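Local coordinates for lytic Polysaccharide Monooxygenase (Phytophthora infestans, PDB 6Z5Y), which is a copper-dependent lytic polysaccharide monooxygenase, its catalytic domain probably cleaving plant pectin oxidatively during infection, at residues F53-S58 / E101-D106; S58-N63 / Y148-Q153. All coordinates share one frame; numbering follows the deposited sequence.

Interaction 1: F53-S58 / E101-D106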
loop_
_atom_site.group_PDB
_atom_site.type_symbol
_atom_site.label_atom_id
_atom_site.label_comp_id
_atom_site.label_asym_id
_atom_site.label_seq_id
_atom_site.Cartn_x
_atom_site.Cartn_y
_atom_site.Cartn_z
ATOM N N PHE A 53 -7.571 -6.293 13.936
ATOM C CA PHE A 53 -6.981 -6.048 12.609
ATOM C C PHE A 53 -7.428 -7.135 11.646
ATOM O O PHE A 53 -7.320 -8.326 11.957
ATOM C CB PHE A 53 -5.469 -5.989 12.722
ATOM C CG PHE A 53 -4.810 -5.719 11.401
ATOM C CD1 PHE A 53 -4.853 -4.459 10.805
ATOM C CD2 PHE A 53 -4.182 -6.733 10.734
ATOM C CE1 PHE A 53 -4.223 -4.235 9.591
ATOM C CE2 PHE A 53 -3.565 -6.508 9.518
ATOM C CZ PHE A 53 -3.583 -5.253 8.953
ATOM N N LYS A 54 -7.813 -6.702 10.462
ATOM C CA LYS A 54 -8.166 -7.606 9.352
ATOM C C LYS A 54 -7.138 -7.413 8.221
ATOM O O LYS A 54 -6.406 -8.333 7.874
ATOM C CB LYS A 54 -9.597 -7.369 8.866
ATOM C CG LYS A 54 -9.983 -8.294 7.711
ATOM C CD LYS A 54 -11.377 -8.106 7.166
ATOM N N ASP A 55 -7.094 -6.210 7.673
ATOM C CA ASP A 55 -6.199 -5.876 6.551
ATOM C C ASP A 55 -5.983 -4.363 6.568
ATOM O O ASP A 55 -6.600 -3.630 7.378
ATOM C CB ASP A 55 -6.756 -6.407 5.245
ATOM C CG ASP A 55 -8.218 -6.040 5.009
ATOM O OD1 ASP A 55 -8.579 -4.896 5.279
ATOM O OD2 ASP A 55 -8.987 -6.883 4.503
ATOM N N VAL A 56 -5.063 -3.896 5.753
ATOM C CA VAL A 56 -4.705 -2.465 5.810
ATOM C C VAL A 56 -5.857 -1.604 5.290
ATOM O O VAL A 56 -6.083 -0.521 5.839
ATOM C CB VAL A 56 -3.374 -2.199 5.099
ATOM C CG1 VAL A 56 -2.982 -0.741 5.237
ATOM C CG2 VAL A 56 -2.262 -3.073 5.658
ATOM N N ARG A 57 -6.556 -2.063 4.264
ATOM C CA ARG A 57 -7.672 -1.273 3.746
ATOM C C ARG A 57 -8.703 -1.044 4.843
ATOM O O ARG A 57 -9.230 0.084 4.967
ATOM C CB ARG A 57 -8.315 -1.975 2.546
ATOM C CG ARG A 57 -9.474 -1.178 1.987
ATOM C CD ARG A 57 -9.964 -1.768 0.677
ATOM N NE ARG A 57 -10.944 -0.855 0.091
ATOM C CZ ARG A 57 -11.483 -1.032 -1.116
ATOM N NH1 ARG A 57 -11.208 -2.126 -1.794
ATOM N NH2 ARG A 57 -12.244 -0.102 -1.661
ATOM N N SER A 58 -9.011 -2.062 5.621
ATOM C CA SER A 58 -10.013 -1.996 6.711
ATOM C C SER A 58 -9.520 -1.045 7.805
ATOM O O SER A 58 -10.309 -0.421 8.486
ATOM C CB SER A 58 -10.289 -3.367 7.284
ATOM O OG SER A 58 -10.907 -4.201 6.302
ATOM N N GLU A 101 -0.950 -4.174 0.436
ATOM C CA GLU A 101 -1.948 -4.935 -0.298
ATOM C C GLU A 101 -2.432 -4.132 -1.488
ATOM O O GLU A 101 -2.357 -2.905 -1.520
ATOM C CB GLU A 101 -3.072 -5.363 0.629
ATOM C CG GLU A 101 -3.793 -4.197 1.247
ATOM C CD GLU A 101 -4.593 -4.559 2.485
ATOM O OE1 GLU A 101 -3.995 -5.117 3.437
ATOM O OE2 GLU A 101 -5.772 -4.212 2.548
ATOM N N ILE A 102 -2.953 -4.869 -2.453
ATOM C CA ILE A 102 -3.547 -4.310 -3.691
ATOM C C ILE A 102 -4.942 -4.884 -3.828
ATOM O O ILE A 102 -5.131 -6.124 -3.732
ATOM C CB ILE A 102 -2.700 -4.640 -4.917
ATOM C CG1 ILE A 102 -1.293 -4.079 -4.795
ATOM C CG2 ILE A 102 -3.372 -4.115 -6.188
ATOM C CD1 ILE A 102 -0.315 -4.540 -5.855
ATOM N N TRP A 103 -5.892 -4.006 -4.101
ATOM C CA TRP A 103 -7.292 -4.346 -4.377
ATOM C C TRP A 103 -7.659 -3.891 -5.773
ATOM O O TRP A 103 -7.174 -2.855 -6.241
ATOM C CB TRP A 103 -8.192 -3.628 -3.379
ATOM C CG TRP A 103 -8.037 -4.039 -1.955
ATOM C CD1 TRP A 103 -6.995 -3.759 -1.117
ATOM C CD2 TRP A 103 -8.986 -4.757 -1.186
ATOM N NE1 TRP A 103 -7.234 -4.274 0.126
ATOM C CE2 TRP A 103 -8.455 -4.892 0.114
ATOM C CE3 TRP A 103 -10.266 -5.277 -1.451
ATOM C CZ2 TRP A 103 -9.160 -5.488 1.152
ATOM C CZ3 TRP A 103 -10.963 -5.872 -0.419
ATOM C CH2 TRP A 103 -10.399 -5.982 0.856
ATOM N N LEU A 104 -8.539 -4.630 -6.414
ATOM C CA LEU A 104 -9.199 -4.210 -7.665
ATOM C C LEU A 104 -10.678 -4.129 -7.337
ATOM O O LEU A 104 -11.317 -5.170 -7.045
ATOM C CB LEU A 104 -8.923 -5.202 -8.803
ATOM C CG LEU A 104 -7.459 -5.413 -9.120
ATOM C CD1 LEU A 104 -7.304 -6.434 -10.216
ATOM C CD2 LEU A 104 -6.755 -4.123 -9.502
ATOM N N ASP A 105 -11.203 -2.929 -7.240
ATOM C CA ASP A 105 -12.505 -2.704 -6.587
ATOM C C ASP A 105 -12.487 -3.456 -5.256
ATOM O O ASP A 105 -11.556 -3.240 -4.446
ATOM C CB ASP A 105 -13.667 -2.973 -7.545
ATOM C CG ASP A 105 -13.613 -2.073 -8.777
ATOM O OD1 ASP A 105 -13.245 -0.909 -8.601
ATOM O OD2 ASP A 105 -14.005 -2.558 -9.863
ATOM N N ASP A 106 -13.489 -4.265 -4.992
ATOM C CA ASP A 106 -13.667 -4.963 -3.703
ATOM C C ASP A 106 -13.018 -6.361 -3.676
ATOM O O ASP A 106 -13.307 -7.093 -2.758
ATOM C CB ASP A 106 -15.139 -5.006 -3.326
ATOM C CG ASP A 106 -16.054 -5.540 -4.408
ATOM O OD1 ASP A 106 -15.527 -6.060 -5.423
ATOM O OD2 ASP A 106 -17.291 -5.421 -4.253
#
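Glu101 OE2 is gripped from opposite faces of its carboxylate plane: Arg57 N donates to OE2 at 2.9 Å from well above that plane, while Trp103 NE1 reaches the same atom at 2.8 Å on the anti side. The indole bond is almost straight (169°) and lies in the ring plane, so it helps fix the rotation of both side chains. The other oxygen, Glu101 OE1, takes Val56 N at 2.8 Å on its syn side. One buried carboxylate therefore satisfies two successive N-H groups in the first turn of helix 56-60, where the helix end would probably stabilise its negative charge.

Arg57 then runs across the indole. It leaves the helix with CG trans to its own N (chi1 -180°) and stays extended to NE, which lays CD over the ring face, 3.6 Å from the centroid of the Trp103 five-membered ring, in a CH-pi contact. The guanidinium stands nearly perpendicular to the indole (87°) and forms an off-centre cation-pi contact with the six-membered ring. Arg57 NH1 goes on to donate to Asp105 O at 2.9 Å, just beyond strand 100-104. Glu101 thus ties the first-turn N-H groups to the antiparallel sheet, beside a classical helix N-cap in which Asp55 OD1 accepts from Ser58 N at 2.9 Å.

Interaction 2: S58-N63 / Y148-Q153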
loop_
_atom_site.group_PDB
_atom_site.type_symbol
_atom_site.label_atom_id
_atom_site.label_comp_id
_atom_site.label_asym_id
_atom_site.label_seq_id
_atom_site.Cartn_x
_atom_site.Cartn_y
_atom_site.Cartn_z
ATOM N N SER A 58 -9.011 -2.062 5.621
ATOM C CA SER A 58 -10.013 -1.996 6.711
ATOM C C SER A 58 -9.520 -1.045 7.805
ATOM O O SER A 58 -10.309 -0.421 8.486
ATOM C CB SER A 58 -10.289 -3.367 7.284
ATOM O OG SER A 58 -10.907 -4.201 6.302
ATOM N N LEU A 59 -8.218 -1.051 8.047
ATOM C CA LEU A 59 -7.610 -0.160 9.052
ATOM C C LEU A 59 -7.739 1.304 8.636
ATOM O O LEU A 59 -8.034 2.170 9.474
ATOM C CB LEU A 59 -6.147 -0.542 9.256
ATOM C CG LEU A 59 -5.315 0.330 10.193
ATOM C CD1 LEU A 59 -5.834 0.218 11.611
ATOM C CD2 LEU A 59 -3.863 -0.087 10.086
ATOM N N MET A 60 -7.480 1.566 7.370
ATOM C CA MET A 60 -7.375 2.966 6.898
ATOM C C MET A 60 -8.719 3.550 6.441
ATOM O O MET A 60 -8.967 4.738 6.713
ATOM C CB MET A 60 -6.355 3.078 5.766
ATOM C CG MET A 60 -4.950 2.740 6.203
ATOM S SD MET A 60 -3.778 3.245 4.959
ATOM C CE MET A 60 -2.250 2.703 5.715
ATOM N N ASP A 61 -9.518 2.803 5.691
ATOM C CA ASP A 61 -10.697 3.389 5.048
ATOM C C ASP A 61 -11.644 3.944 6.112
ATOM O O ASP A 61 -12.021 3.264 7.058
ATOM C CB ASP A 61 -11.438 2.354 4.227
ATOM C CG ASP A 61 -10.916 2.092 2.834
ATOM O OD1 ASP A 61 -9.903 2.720 2.428
ATOM O OD2 ASP A 61 -11.584 1.291 2.128
ATOM N N GLY A 62 -12.053 5.184 5.930
ATOM C CA GLY A 62 -12.997 5.823 6.845
ATOM C C GLY A 62 -12.404 6.219 8.181
ATOM O O GLY A 62 -13.161 6.666 9.065
ATOM N N ASN A 63 -11.119 6.049 8.366
ATOM C CA ASN A 63 -10.489 6.351 9.661
ATOM C C ASN A 63 -9.754 7.655 9.518
ATOM O O ASN A 63 -8.763 7.736 8.799
ATOM C CB ASN A 63 -9.524 5.255 10.033
ATOM C CG ASN A 63 -8.864 5.460 11.350
ATOM O OD1 ASN A 63 -8.909 6.577 11.904
ATOM N ND2 ASN A 63 -8.202 4.389 11.763
ATOM N N TYR A 148 -2.512 -0.008 -0.571
ATOM C CA TYR A 148 -2.376 0.428 0.826
ATOM C C TYR A 148 -1.080 -0.141 1.363
ATOM O O TYR A 148 -0.844 -1.353 1.217
ATOM C CB TYR A 148 -3.529 -0.086 1.663
ATOM C CG TYR A 148 -4.902 0.372 1.250
ATOM C CD1 TYR A 148 -5.616 -0.256 0.256
ATOM C CD2 TYR A 148 -5.500 1.455 1.893
ATOM C CE1 TYR A 148 -6.894 0.207 -0.100
ATOM C CE2 TYR A 148 -6.757 1.921 1.559
ATOM C CZ TYR A 148 -7.455 1.296 0.555
ATOM O OH TYR A 148 -8.726 1.701 0.199
ATOM N N TRP A 149 -0.344 0.686 2.063
ATOM C CA TRP A 149 0.916 0.249 2.687
ATOM C C TRP A 149 1.019 0.967 4.033
ATOM O O TRP A 149 0.954 2.205 4.088
ATOM C CB TRP A 149 2.104 0.585 1.791
ATOM C CG TRP A 149 3.472 0.262 2.302
ATOM C CD1 TRP A 149 3.841 -0.732 3.152
ATOM C CD2 TRP A 149 4.674 0.931 1.896
ATOM N NE1 TRP A 149 5.196 -0.702 3.338
ATOM C CE2 TRP A 149 5.740 0.284 2.547
ATOM C CE3 TRP A 149 4.946 1.987 1.021
ATOM C CZ2 TRP A 149 7.070 0.691 2.362
ATOM C CZ3 TRP A 149 6.245 2.391 0.855
ATOM C CH2 TRP A 149 7.295 1.759 1.510
ATOM N N LEU A 150 1.129 0.183 5.092
ATOM C CA LEU A 150 1.410 0.723 6.431
ATOM C C LEU A 150 2.871 0.474 6.723
ATOM O O LEU A 150 3.277 -0.652 7.057
ATOM C CB LEU A 150 0.523 0.028 7.441
ATOM C CG LEU A 150 0.605 0.623 8.840
ATOM C CD1 LEU A 150 -0.080 1.959 8.879
ATOM C CD2 LEU A 150 0.095 -0.310 9.892
ATOM N N ALA A 151 3.672 1.523 6.509
ATOM C CA ALA A 151 5.112 1.429 6.745
ATOM C C ALA A 151 5.371 1.695 8.214
ATOM O O ALA A 151 4.761 2.568 8.847
ATOM C CB ALA A 151 5.836 2.416 5.881
ATOM N N LEU A 152 6.245 0.890 8.772
ATOM C CA LEU A 152 6.679 0.956 10.180
ATOM C C LEU A 152 8.121 1.460 10.158
ATOM O O LEU A 152 8.972 0.843 9.491
ATOM C CB LEU A 152 6.583 -0.439 10.798
ATOM C CG LEU A 152 5.253 -1.159 10.610
ATOM C CD1 LEU A 152 5.388 -2.591 11.102
ATOM C CD2 LEU A 152 4.127 -0.437 11.347
ATOM N N GLN A 153 8.410 2.563 10.831
ATOM C CA GLN A 153 9.794 3.112 10.759
ATOM C C GLN A 153 10.109 3.737 12.107
ATOM O O GLN A 153 9.206 4.110 12.870
ATOM C CB GLN A 153 10.019 4.099 9.593
ATOM C CG GLN A 153 11.451 4.653 9.472
ATOM C CD GLN A 153 11.661 5.593 8.300
ATOM O OE1 GLN A 153 10.733 6.275 7.842
ATOM N NE2 GLN A 153 12.897 5.664 7.826
#
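A Met-aromatic contact between Met60 and Tyr148 lies at the heart of this helix-on-sheet packing, in which the end of helix 56-60 rests against strand 143-155 of the five-stranded antiparallel sheet. The sulfur sits at the ring edge rather than over a face, with Met60 SD 3.9 Å from Tyr148 CD2, and the two side chains run antiparallel alongside each other. Extension of the methionine beyond CG brings its methyl against the strand: Met60 CE comes to 3.6 Å from Trp149 O and 3.9 Å from Leu150 CD1. The other branch of that leucine, Leu150 CD2, meets Leu59 CD2 at 4.0 Å, the two leucines lying roughly perpendicular.

Trp149 points its CB away from the 58-63 segment; its ring stacks on the copper ligand Tyr164, and its side chain lies about 5 Å from the copper ion at the nearest atoms. Helix and copper site are thus served by neighbouring residues of a single strand.

A type II turn starts at the last helical residue, Met60, and runs to Asn63, closed by Asn63 N bonding to Met60 O at 3.0 Å. At the exposed margin, Asp61 CG lies anti to its own carbonyl carbon (chi1 -83°), which brings the carboxylate to the phenol. Asp61 OD2 forms a salt bridge with Arg57 NE, while Tyr148 OH donates to Asp61 OD1 at 2.7 Å, on the syn side and 17° out of the carboxylate plane.

Interactions 1 and 2 illustrate how one short helix can be fitted to a sheet at both of its ends. Their centres lie 9 Å apart; they share Ser58 and helix 56-60, whose start meets strand 100-104 and whose end meets the adjacent antiparallel strand 143-155. Along the chain the segments alternate, 53-58 and 58-63 coming before 101-106 and 148-153, so consecutive halves of the helix region pair with strands far apart in sequence. The contacts touch directly, Val56 CG1 packing 3.7 Å from Tyr148 CB. Interaction 1 lies away from the copper site, whereas the strand of interaction 2 also carries Trp149, next to that site, so the helix is joined to the sheet that holds this part of the active site.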